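Lysyl oxidase (Pichia pastoris, PDB 1W7C) probably oxidises primary amines, including lysine side chains, to aldehydes, using copper and a topaquinone cofactor built into each subunit. Local coordinates at residues A[485-490]-A[582-587]; A[341-346]-A[353-358]; A[489-494]-A[647-652]. All coordinates share one frame; numbering follows the deposited sequence. Where two conformers were deposited one is given.

Contact 1 (A[485-490]-A[582-587]); sequences GSFHDH and HRIVKN. With CU (copper (II) ion), chain C.
Asp-489 points from its strand toward the loop 582-587, its carboxylate taking hold of the backbone at Ile-584. OD2 receives the N-H of Ile-584 at 2.9 Å, an almost straight bond (172°) that arrives nearly along the C-O axis of the acceptor. A water donates to Asp-489 OD2 at 2.7 Å and accepts the N-H of Val-585, so one carboxylate oxygen serves two successive amides, the first directly and the second through the water, in a loop that has no helix or strand of its own to satisfy them. CG lies beside the backbone N, and this torsion (chi1 -80°) sends the carboxylate toward the loop. The other oxygen, OD1, is hydrogen-bonded to His-653 ND1.

The side chain of Ile-584 crosses that of Asp-489 at about a right angle, laying CG1 3.6 Å from Asp-489 OD2 and carrying CD1 onward to the ring of Phe-487. There CD1 meets CZ at 3.8 Å, the side chains again roughly perpendicular. Branched aliphatic and aromatic groups suit this spot, which is closed further by Met-512 and Gln-552 of the second subunit. With an alanine here in place of Asp-489, the amide of Ile-584 would probably lose its acceptor and His-653 its partner, leaving the loop freer to shift.

His-488 points away from the loop, and with His-490 it binds copper, each through NE2 at 2.0 Å; His-654 is a third histidine ligand. The ring of His-488 is fixed from behind, its ND1 donating in the ring plane to Ser-486 O at 3.0 Å. With donors converging on it in a buried setting, the Asp-489 carboxylate is likely to stay ionised, and it anchors the strand segment between two copper ligands to a loop at the subunit interface.

Contact 2 (A[341-346]-A[353-358]); sequences IAEYGS and HTFYSD. With IMD (imidazole), chain P.
Tyr-344 N donates to Thr-354 O at 3.0 Å in an almost straight bond (176°), while Ala-342 and Tyr-356 exchange a more bent pair, Tyr-356 N to Ala-342 O at 3.0 Å and Ala-342 N to Tyr-356 O at 3.2 Å. The carboxylate of Asp-358, the predicted proton acceptor, takes a straight bond from an imidazole, N3 to OD1 at 2.9 Å. That molecule, probably from the crystallisation liquor, stacks roughly parallel on one face of the Tyr-356 ring, its C4 over the centre; the other face meets Thr-354 CG2 near its rim.

These strands, 329-344 and 355-357, make a beta hairpin, and its second arm passes straight into the short helix 358-361, with Ser-357 as N-cap; this places Asp-358 where the imidazole bonded to it can also stack on Tyr-356.

On the face of Ile-341, Glu-343 and Phe-355 the packing is close. With CG anti to the backbone N (chi1 -178°) and the rest of the chain extended, Glu-343 lies across one face of the Phe-355 ring in a CH-pi contact, its CG 3.9 Å from the ring centroid, and its carboxylate is stacked only 22° from the ring plane. A long acidic chain fits here because its methylenes cover the ring while its end makes a salt bridge with Arg-583. Ile-341 runs alongside this ring, CD1 3.6 Å from Phe-355 CE2. On the other face the small Ala-342 side chain accommodates the Tyr-356 ring. Thr-354 lies alongside Tyr-344, its CG2 3.5 Å from Tyr-344 CD1; that tyrosine stacks on the copper ligand His-488.

Contact 3 (A[489-494]-A[647-652]); sequences DHVLNY and WVNLGL. With CU (copper (II) ion), chain C.
His-490, Leu-492 and Tyr-494 pair with Leu-652, Leu-650 and Val-648 through six backbone hydrogen bonds, the two antiparallel strands lying 4.6 Å apart at closest approach with directions 160° from each other. Between these pairs, Val-491 faces Gly-651. A side chain on Gly-651 would run into His-490 O, and the lack of one is consistent with the close approach of 4.2 Å from Val-491 CA to Gly-651 CA. Val-491 extends CG1 to 3.6 Å from Leu-650 O.

Asn-493 and Asn-649 form the side-chain link: ND2 of Asn-493 donates to OD1 of Asn-649 at 2.7 Å, nearly straight (177°) and in its own amide plane, with the two amides turned 56° apart. Each asparagine suits a buried place because both ends are used, Asn-493 OD1 by Ser-614 OG and Asn-649 ND2 by the carbonyls of Ser-600 and Trp-597.

Such strands belong to the beta sandwich of the copper amine oxidase catalytic domain, and on the face of Leu-492 and Tyr-494 the side chains pack against Phe-442 and Val-456 of strands 440-446 and 452-458. There Tyr-494 CE1 touches Leu-650 CD1 at 3.8 Å. At the far end, Asn-493 OD1 lies at the edge of the Trp-647 indole, 3.6 Å from CE3, the amide and ring planes nearly parallel, while Trp-647 NE1 is bonded to Thr-605 OG1.

In the fold
From the N terminus, contact 2 comes first and is the most local, closing the hairpin of strands 329-344 and 355-357 across six intervening residues, in series with the other two. Contacts 1 and 3 start from one stretch, sharing Asp-489 and His-490 of strand 488-498, so they neither strictly nest nor cross; contact 1 closes first, at 582-587, and the longer loop of contact 3, closing at 647-652, takes in nearly all of the shorter. Strand 488-498 lies between strands 329-344 and 642-654, so contacts 2 and 3 fall on neighbouring strands, joined by a probable hydrogen bond from Glu-343 N to Asp-489 O. The Arg-583 to Glu-343 salt bridge ties interface loop to hairpin.

Contact 1 (A[485-490]-A[582-587])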
loop_
_atom_site.group_PDB
_atom_site.type_symbol
_atom_site.label_atom_id
_atom_site.label_comp_id
_atom_site.label_asym_id
_atom_site.label_seq_id
_atom_site.Cartn_x
_atom_site.Cartn_y
_atom_site.Cartn_z
ATOM N N GLY A 485 12.269 6.429 -22.324
ATOM C CA GLY A 485 11.169 5.845 -21.552
ATOM C C GLY A 485 9.890 6.686 -21.640
ATOM O O GLY A 485 9.548 7.480 -20.746
ATOM N N SER A 486 9.152 6.505 -22.721
ATOM C CA SER A 486 7.980 7.330 -22.969
ATOM C C SER A 486 6.987 7.384 -21.791
ATOM O O SER A 486 6.525 6.398 -21.276
ATOM C CB SER A 486 7.247 6.848 -24.221
ATOM O OG SER A 486 7.946 7.221 -25.394
ATOM N N PHE A 487 6.596 8.568 -21.451
ATOM C CA PHE A 487 5.696 8.807 -20.348
ATOM C C PHE A 487 4.247 8.415 -20.637
ATOM O O PHE A 487 3.714 8.745 -21.705
ATOM C CB PHE A 487 5.819 10.310 -20.164
ATOM C CG PHE A 487 5.051 10.930 -19.032
ATOM C CD1 PHE A 487 4.690 12.284 -19.121
ATOM C CD2 PHE A 487 4.820 10.285 -17.850
ATOM C CE1 PHE A 487 4.045 12.916 -18.080
ATOM C CE2 PHE A 487 4.161 10.939 -16.802
ATOM C CZ PHE A 487 3.773 12.228 -16.929
ATOM N N HIS A 488 3.613 7.684 -19.723
ATOM C CA HIS A 488 2.241 7.255 -19.957
ATOM C C HIS A 488 1.495 7.088 -18.659
ATOM O O HIS A 488 2.088 6.910 -17.592
ATOM C CB HIS A 488 2.190 5.973 -20.786
ATOM C CG HIS A 488 2.942 4.838 -20.159
ATOM N ND1 HIS A 488 4.321 4.756 -20.196
ATOM C CD2 HIS A 488 2.525 3.753 -19.441
ATOM C CE1 HIS A 488 4.715 3.675 -19.533
ATOM N NE2 HIS A 488 3.647 3.043 -19.072
ATOM N N ASP A 489 0.168 7.182 -18.755
ATOM C CA ASP A 489 -0.726 6.846 -17.676
ATOM C C ASP A 489 -1.366 5.495 -17.923
ATOM O O ASP A 489 -1.834 5.213 -19.025
ATOM C CB ASP A 489 -1.868 7.864 -17.567
ATOM C CG ASP A 489 -1.479 9.137 -16.863
ATOM O OD1 ASP A 489 -0.455 9.148 -16.129
ATOM O OD2 ASP A 489 -2.157 10.162 -17.021
ATOM N N HIS A 490 -1.367 4.667 -16.893
ATOM C CA HIS A 490 -2.234 3.496 -16.788
ATOM C C HIS A 490 -3.417 3.918 -15.916
ATOM O O HIS A 490 -3.193 4.454 -14.831
ATOM C CB HIS A 490 -1.540 2.354 -16.076
ATOM C CG HIS A 490 -0.327 1.837 -16.776
ATOM N ND1 HIS A 490 -0.380 0.838 -17.722
ATOM C CD2 HIS A 490 0.991 2.106 -16.578
ATOM C CE1 HIS A 490 0.849 0.541 -18.106
ATOM N NE2 HIS A 490 1.700 1.307 -17.433
ATOM N N HIS A 582 -5.670 9.592 -11.424
ATOM C CA HIS A 582 -6.434 9.618 -12.654
ATOM C C HIS A 582 -5.606 10.250 -13.782
ATOM O O HIS A 582 -4.459 10.653 -13.571
ATOM C CB HIS A 582 -7.768 10.361 -12.442
ATOM C CG HIS A 582 -7.621 11.771 -11.977
ATOM N ND1 HIS A 582 -7.119 12.785 -12.759
ATOM C CD2 HIS A 582 -7.849 12.319 -10.762
ATOM C CE1 HIS A 582 -7.074 13.909 -12.051
ATOM N NE2 HIS A 582 -7.498 13.645 -10.833
ATOM N N ARG A 583 -6.177 10.336 -14.973
ATOM C CA ARG A 583 -5.472 10.889 -16.101
ATOM C C ARG A 583 -4.948 12.270 -15.828
ATOM O O ARG A 583 -5.639 13.115 -15.255
ATOM C CB ARG A 583 -6.378 10.986 -17.331
ATOM C CG ARG A 583 -6.733 9.693 -18.019
ATOM C CD ARG A 583 -7.780 9.913 -19.127
ATOM N NE ARG A 583 -7.235 10.671 -20.222
ATOM C CZ ARG A 583 -7.926 11.469 -21.025
ATOM N NH1 ARG A 583 -9.215 11.686 -20.832
ATOM N NH2 ARG A 583 -7.316 12.063 -22.028
ATOM N N ILE A 584 -3.754 12.525 -16.305
ATOM C CA ILE A 584 -3.175 13.881 -16.393
ATOM C C ILE A 584 -3.777 14.658 -17.548
ATOM O O ILE A 584 -4.228 15.788 -17.375
ATOM C CB ILE A 584 -1.651 13.802 -16.503
ATOM C CG1 ILE A 584 -1.073 13.148 -15.255
ATOM C CG2 ILE A 584 -1.069 15.212 -16.728
ATOM C CD1 ILE A 584 0.389 12.740 -15.358
ATOM N N VAL A 585 -3.767 14.073 -18.734
ATOM C CA VAL A 585 -4.318 14.739 -19.934
ATOM C C VAL A 585 -5.842 14.925 -19.784
ATOM O O VAL A 585 -6.511 14.031 -19.229
ATOM C CB VAL A 585 -3.975 13.888 -21.173
ATOM C CG1 VAL A 585 -4.691 14.417 -22.429
ATOM C CG2 VAL A 585 -2.461 13.809 -21.353
ATOM N N LYS A 586 -6.348 16.044 -20.286
ATOM C CA LYS A 586 -7.762 16.387 -20.195
ATOM C C LYS A 586 -8.515 16.153 -21.501
ATOM O O LYS A 586 -9.659 15.693 -21.488
ATOM C CB LYS A 586 -7.923 17.857 -19.752
ATOM C CG LYS A 586 -7.112 18.184 -18.429
ATOM C CD LYS A 586 -7.366 17.192 -17.311
ATOM C CE LYS A 586 -6.527 17.449 -16.043
ATOM N NZ LYS A 586 -6.347 16.180 -15.217
ATOM N N ASN A 587 -7.913 16.537 -22.619
ATOM C CA ASN A 587 -8.603 16.587 -23.891
ATOM C C ASN A 587 -7.763 15.923 -24.973
ATOM O O ASN A 587 -7.069 16.612 -25.714
ATOM C CB ASN A 587 -8.851 18.073 -24.299
ATOM C CG ASN A 587 -9.465 18.928 -23.186
ATOM O OD1 ASN A 587 -8.986 20.048 -22.871
ATOM N ND2 ASN A 587 -10.558 18.464 -22.651
HETATM CU CU CU C . 3.685 1.543 -17.710
HETATM O O HOH W 1 -2.875 11.143 -19.397
HETATM O O HOH W 2 4.301 -0.062 -19.094
#

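Contact 2 (A[341-346]-A[353-358])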
loop_
_atom_site.group_PDB
_atom_site.type_symbol
_atom_site.label_atom_id
_atom_site.label_comp_id
_atom_site.label_asym_id
_atom_site.label_seq_id
_atom_site.Cartn_x
_atom_site.Cartn_y
_atom_site.Cartn_z
ATOM N N ILE A 341 -6.747 1.517 -19.584
ATOM C CA ILE A 341 -6.201 2.382 -20.635
ATOM C C ILE A 341 -4.712 2.590 -20.411
ATOM O O ILE A 341 -4.208 2.546 -19.275
ATOM C CB ILE A 341 -6.927 3.750 -20.763
ATOM C CG1 ILE A 341 -6.817 4.533 -19.457
ATOM C CG2 ILE A 341 -8.364 3.488 -21.210
ATOM C CD1 ILE A 341 -7.276 6.010 -19.591
ATOM N N ALA A 342 -4.018 2.818 -21.511
ATOM C CA ALA A 342 -2.627 3.209 -21.466
ATOM C C ALA A 342 -2.456 4.348 -22.444
ATOM O O ALA A 342 -2.568 4.140 -23.668
ATOM C CB ALA A 342 -1.710 2.052 -21.816
ATOM N N GLU A 343 -2.267 5.561 -21.918
ATOM C CA GLU A 343 -2.303 6.767 -22.693
ATOM C C GLU A 343 -0.927 7.443 -22.650
ATOM O O GLU A 343 -0.477 7.858 -21.575
ATOM C CB GLU A 343 -3.357 7.718 -22.121
ATOM C CG GLU A 343 -3.502 9.021 -22.899
ATOM C CD GLU A 343 -4.398 10.037 -22.238
ATOM O OE1 GLU A 343 -4.742 11.013 -22.933
ATOM O OE2 GLU A 343 -4.668 9.909 -21.022
ATOM N N TYR A 344 -0.288 7.550 -23.802
ATOM C CA TYR A 344 1.105 8.014 -23.913
ATOM C C TYR A 344 1.189 9.471 -24.278
ATOM O O TYR A 344 0.328 9.973 -25.019
ATOM C CB TYR A 344 1.878 7.153 -24.943
ATOM C CG TYR A 344 2.111 5.748 -24.454
ATOM C CD1 TYR A 344 1.067 4.840 -24.362
ATOM C CD2 TYR A 344 3.379 5.308 -24.029
ATOM C CE1 TYR A 344 1.254 3.581 -23.867
ATOM C CE2 TYR A 344 3.554 4.048 -23.518
ATOM C CZ TYR A 344 2.489 3.198 -23.439
ATOM O OH TYR A 344 2.695 1.948 -22.927
ATOM N N GLY A 345 2.216 10.142 -23.746
ATOM C CA GLY A 345 2.582 11.481 -24.178
ATOM C C GLY A 345 3.944 11.444 -24.832
ATOM O O GLY A 345 4.845 10.799 -24.316
ATOM N N SER A 346 4.124 12.162 -25.944
ATOM C CA SER A 346 5.379 12.030 -26.684
ATOM C C SER A 346 5.583 13.165 -27.641
ATOM O O SER A 346 4.660 13.889 -27.945
ATOM C CB SER A 346 5.312 10.743 -27.503
ATOM O OG SER A 346 6.480 10.482 -28.258
ATOM N N HIS A 353 0.006 9.306 -30.345
ATOM C CA HIS A 353 -1.273 8.798 -30.811
ATOM C C HIS A 353 -1.635 7.440 -30.223
ATOM O O HIS A 353 -2.536 6.783 -30.714
ATOM C CB HIS A 353 -1.289 8.756 -32.341
ATOM C CG HIS A 353 -1.283 10.121 -32.963
ATOM N ND1 HIS A 353 -0.233 10.592 -33.725
ATOM C CD2 HIS A 353 -2.176 11.139 -32.872
ATOM C CE1 HIS A 353 -0.501 11.833 -34.105
ATOM N NE2 HIS A 353 -1.679 12.184 -33.615
ATOM N N THR A 354 -0.967 7.042 -29.144
ATOM C CA THR A 354 -1.286 5.782 -28.500
ATOM C C THR A 354 -2.160 6.027 -27.285
ATOM O O THR A 354 -1.736 6.666 -26.317
ATOM C CB THR A 354 0.020 5.080 -28.086
ATOM O OG1 THR A 354 0.785 4.736 -29.255
ATOM C CG2 THR A 354 -0.286 3.765 -27.387
ATOM N N PHE A 355 -3.377 5.481 -27.330
ATOM C CA PHE A 355 -4.327 5.538 -26.216
ATOM C C PHE A 355 -5.079 4.227 -26.250
ATOM O O PHE A 355 -6.202 4.137 -26.747
ATOM C CB PHE A 355 -5.258 6.741 -26.437
ATOM C CG PHE A 355 -6.065 7.184 -25.220
ATOM C CD1 PHE A 355 -6.505 8.501 -25.121
ATOM C CD2 PHE A 355 -6.456 6.283 -24.228
ATOM C CE1 PHE A 355 -7.273 8.934 -24.053
ATOM C CE2 PHE A 355 -7.221 6.730 -23.161
ATOM C CZ PHE A 355 -7.632 8.017 -23.083
ATOM N N TYR A 356 -4.424 3.179 -25.770
ATOM C CA TYR A 356 -5.006 1.847 -25.806
ATOM C C TYR A 356 -6.229 1.717 -24.915
ATOM O O TYR A 356 -6.224 2.187 -23.764
ATOM C CB TYR A 356 -4.002 0.748 -25.378
ATOM C CG TYR A 356 -2.790 0.614 -26.262
ATOM C CD1 TYR A 356 -1.510 0.727 -25.740
ATOM C CD2 TYR A 356 -2.927 0.418 -27.623
ATOM C CE1 TYR A 356 -0.399 0.651 -26.541
ATOM C CE2 TYR A 356 -1.810 0.299 -28.440
ATOM C CZ TYR A 356 -0.554 0.446 -27.908
ATOM O OH TYR A 356 0.527 0.411 -28.765
ATOM N N SER A 357 -7.215 0.985 -25.434
ATOM C CA SER A 357 -8.277 0.364 -24.657
ATOM C C SER A 357 -7.998 -1.119 -24.590
ATOM O O SER A 357 -8.125 -1.838 -25.574
ATOM C CB SER A 357 -9.601 0.562 -25.371
ATOM O OG SER A 357 -10.594 -0.368 -24.903
ATOM N N ASP A 358 -7.600 -1.625 -23.431
ATOM C CA ASP A 358 -7.195 -3.010 -23.353
ATOM C C ASP A 358 -8.363 -3.979 -23.465
ATOM O O ASP A 358 -8.175 -5.104 -23.931
ATOM C CB ASP A 358 -6.344 -3.251 -22.115
ATOM C CG ASP A 358 -4.911 -2.861 -22.317
ATOM O OD1 ASP A 358 -4.470 -2.699 -23.477
ATOM O OD2 ASP A 358 -4.164 -2.661 -21.369
HETATM N N1 IMD P . 0.005 -3.303 -25.650
HETATM C C2 IMD P . -0.876 -3.215 -24.616
HETATM N N3 IMD P . -2.105 -3.011 -25.173
HETATM C C4 IMD P . -1.991 -2.987 -26.515
HETATM C C5 IMD P . -0.656 -3.159 -26.819
#

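Contact 3 (A[489-494]-A[647-652])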
loop_
_atom_site.group_PDB
_atom_site.type_symbol
_atom_site.label_atom_id
_atom_site.label_comp_id
_atom_site.label_asym_id
_atom_site.label_seq_id
_atom_site.Cartn_x
_atom_site.Cartn_y
_atom_site.Cartn_z
ATOM N N ASP A 489 0.168 7.182 -18.755
ATOM C CA ASP A 489 -0.726 6.846 -17.676
ATOM C C ASP A 489 -1.366 5.495 -17.923
ATOM O O ASP A 489 -1.834 5.213 -19.025
ATOM C CB ASP A 489 -1.868 7.864 -17.567
ATOM C CG ASP A 489 -1.479 9.137 -16.863
ATOM O OD1 ASP A 489 -0.455 9.148 -16.129
ATOM O OD2 ASP A 489 -2.157 10.162 -17.021
ATOM N N HIS A 490 -1.367 4.667 -16.893
ATOM C CA HIS A 490 -2.234 3.496 -16.788
ATOM C C HIS A 490 -3.417 3.918 -15.916
ATOM O O HIS A 490 -3.193 4.454 -14.831
ATOM C CB HIS A 490 -1.540 2.354 -16.076
ATOM C CG HIS A 490 -0.327 1.837 -16.776
ATOM N ND1 HIS A 490 -0.380 0.838 -17.722
ATOM C CD2 HIS A 490 0.991 2.106 -16.578
ATOM C CE1 HIS A 490 0.849 0.541 -18.106
ATOM N NE2 HIS A 490 1.700 1.307 -17.433
ATOM N N VAL A 491 -4.650 3.662 -16.347
ATOM C CA VAL A 491 -5.816 3.892 -15.501
ATOM C C VAL A 491 -6.785 2.733 -15.685
ATOM O O VAL A 491 -6.997 2.271 -16.819
ATOM C CB VAL A 491 -6.525 5.250 -15.724
ATOM C CG1 VAL A 491 -7.376 5.604 -14.500
ATOM C CG2 VAL A 491 -5.540 6.359 -16.027
ATOM N N LEU A 492 -7.332 2.234 -14.596
ATOM C CA LEU A 492 -8.203 1.040 -14.564
ATOM C C LEU A 492 -9.492 1.465 -13.858
ATOM O O LEU A 492 -9.421 2.103 -12.813
ATOM C CB LEU A 492 -7.579 -0.128 -13.765
ATOM C CG LEU A 492 -6.371 -0.805 -14.335
ATOM C CD1 LEU A 492 -5.117 -0.033 -14.007
ATOM C CD2 LEU A 492 -6.263 -2.244 -13.811
ATOM N N ASN A 493 -10.642 1.062 -14.388
ATOM C CA ASN A 493 -11.954 1.341 -13.807
ATOM C C ASN A 493 -12.548 0.053 -13.271
ATOM O O ASN A 493 -12.588 -0.951 -13.979
ATOM C CB ASN A 493 -12.898 1.927 -14.856
ATOM C CG ASN A 493 -14.190 2.403 -14.276
ATOM O OD1 ASN A 493 -15.249 1.849 -14.583
ATOM N ND2 ASN A 493 -14.143 3.481 -13.469
ATOM N N TYR A 494 -13.038 0.114 -12.031
ATOM C CA TYR A 494 -13.775 -0.985 -11.426
ATOM C C TYR A 494 -15.208 -0.556 -11.105
ATOM O O TYR A 494 -15.453 0.462 -10.485
ATOM C CB TYR A 494 -13.106 -1.414 -10.128
ATOM C CG TYR A 494 -11.735 -2.059 -10.286
ATOM C CD1 TYR A 494 -10.609 -1.260 -10.432
ATOM C CD2 TYR A 494 -11.569 -3.423 -10.274
ATOM C CE1 TYR A 494 -9.355 -1.840 -10.593
ATOM C CE2 TYR A 494 -10.351 -3.998 -10.416
ATOM C CZ TYR A 494 -9.235 -3.196 -10.568
ATOM O OH TYR A 494 -7.984 -3.771 -10.674
ATOM N N TRP A 647 -17.831 3.673 -9.133
ATOM C CA TRP A 647 -16.916 3.354 -10.245
ATOM C C TRP A 647 -15.570 3.921 -9.774
ATOM O O TRP A 647 -15.395 5.151 -9.730
ATOM C CB TRP A 647 -17.411 4.050 -11.543
ATOM C CG TRP A 647 -18.827 3.717 -11.925
ATOM C CD1 TRP A 647 -19.909 4.371 -11.492
ATOM C CD2 TRP A 647 -19.305 2.707 -12.851
ATOM N NE1 TRP A 647 -21.043 3.806 -12.017
ATOM C CE2 TRP A 647 -20.704 2.785 -12.860
ATOM C CE3 TRP A 647 -18.690 1.711 -13.613
ATOM C CZ2 TRP A 647 -21.507 1.965 -13.653
ATOM C CZ3 TRP A 647 -19.477 0.886 -14.410
ATOM C CH2 TRP A 647 -20.886 1.005 -14.413
ATOM N N VAL A 648 -14.675 3.004 -9.378
ATOM C CA VAL A 648 -13.469 3.324 -8.662
ATOM C C VAL A 648 -12.269 3.120 -9.552
ATOM O O VAL A 648 -12.127 2.078 -10.172
ATOM C CB VAL A 648 -13.319 2.466 -7.383
ATOM C CG1 VAL A 648 -12.089 2.876 -6.657
ATOM C CG2 VAL A 648 -14.561 2.596 -6.507
ATOM N N ASN A 649 -11.406 4.133 -9.655
ATOM C CA ASN A 649 -10.223 4.053 -10.477
ATOM C C ASN A 649 -8.934 3.808 -9.703
ATOM O O ASN A 649 -8.733 4.323 -8.594
ATOM C CB ASN A 649 -10.055 5.328 -11.307
ATOM C CG ASN A 649 -11.181 5.521 -12.263
ATOM O OD1 ASN A 649 -11.720 4.539 -12.803
ATOM N ND2 ASN A 649 -11.566 6.782 -12.480
ATOM N N LEU A 650 -8.061 3.028 -10.331
ATOM C CA LEU A 650 -6.665 2.839 -9.918
ATOM C C LEU A 650 -5.792 3.261 -11.061
ATOM O O LEU A 650 -6.135 3.080 -12.221
ATOM C CB LEU A 650 -6.429 1.365 -9.585
ATOM C CG LEU A 650 -7.115 0.826 -8.335
ATOM C CD1 LEU A 650 -6.755 -0.600 -8.098
ATOM C CD2 LEU A 650 -6.784 1.672 -7.125
ATOM N N GLY A 651 -4.609 3.752 -10.765
ATOM C CA GLY A 651 -3.763 4.225 -11.833
ATOM C C GLY A 651 -2.321 4.371 -11.456
ATOM O O GLY A 651 -1.964 4.262 -10.283
ATOM N N LEU A 652 -1.504 4.647 -12.462
ATOM C CA LEU A 652 -0.069 4.880 -12.321
ATOM C C LEU A 652 0.355 5.895 -13.366
ATOM O O LEU A 652 0.042 5.726 -14.553
ATOM C CB LEU A 652 0.710 3.588 -12.591
ATOM C CG LEU A 652 0.333 2.336 -11.782
ATOM C CD1 LEU A 652 0.886 1.046 -12.400
ATOM C CD2 LEU A 652 0.806 2.392 -10.317
HETATM CU CU CU C . 3.685 1.543 -17.710
HETATM O O HOH W 2 4.301 -0.062 -19.094
#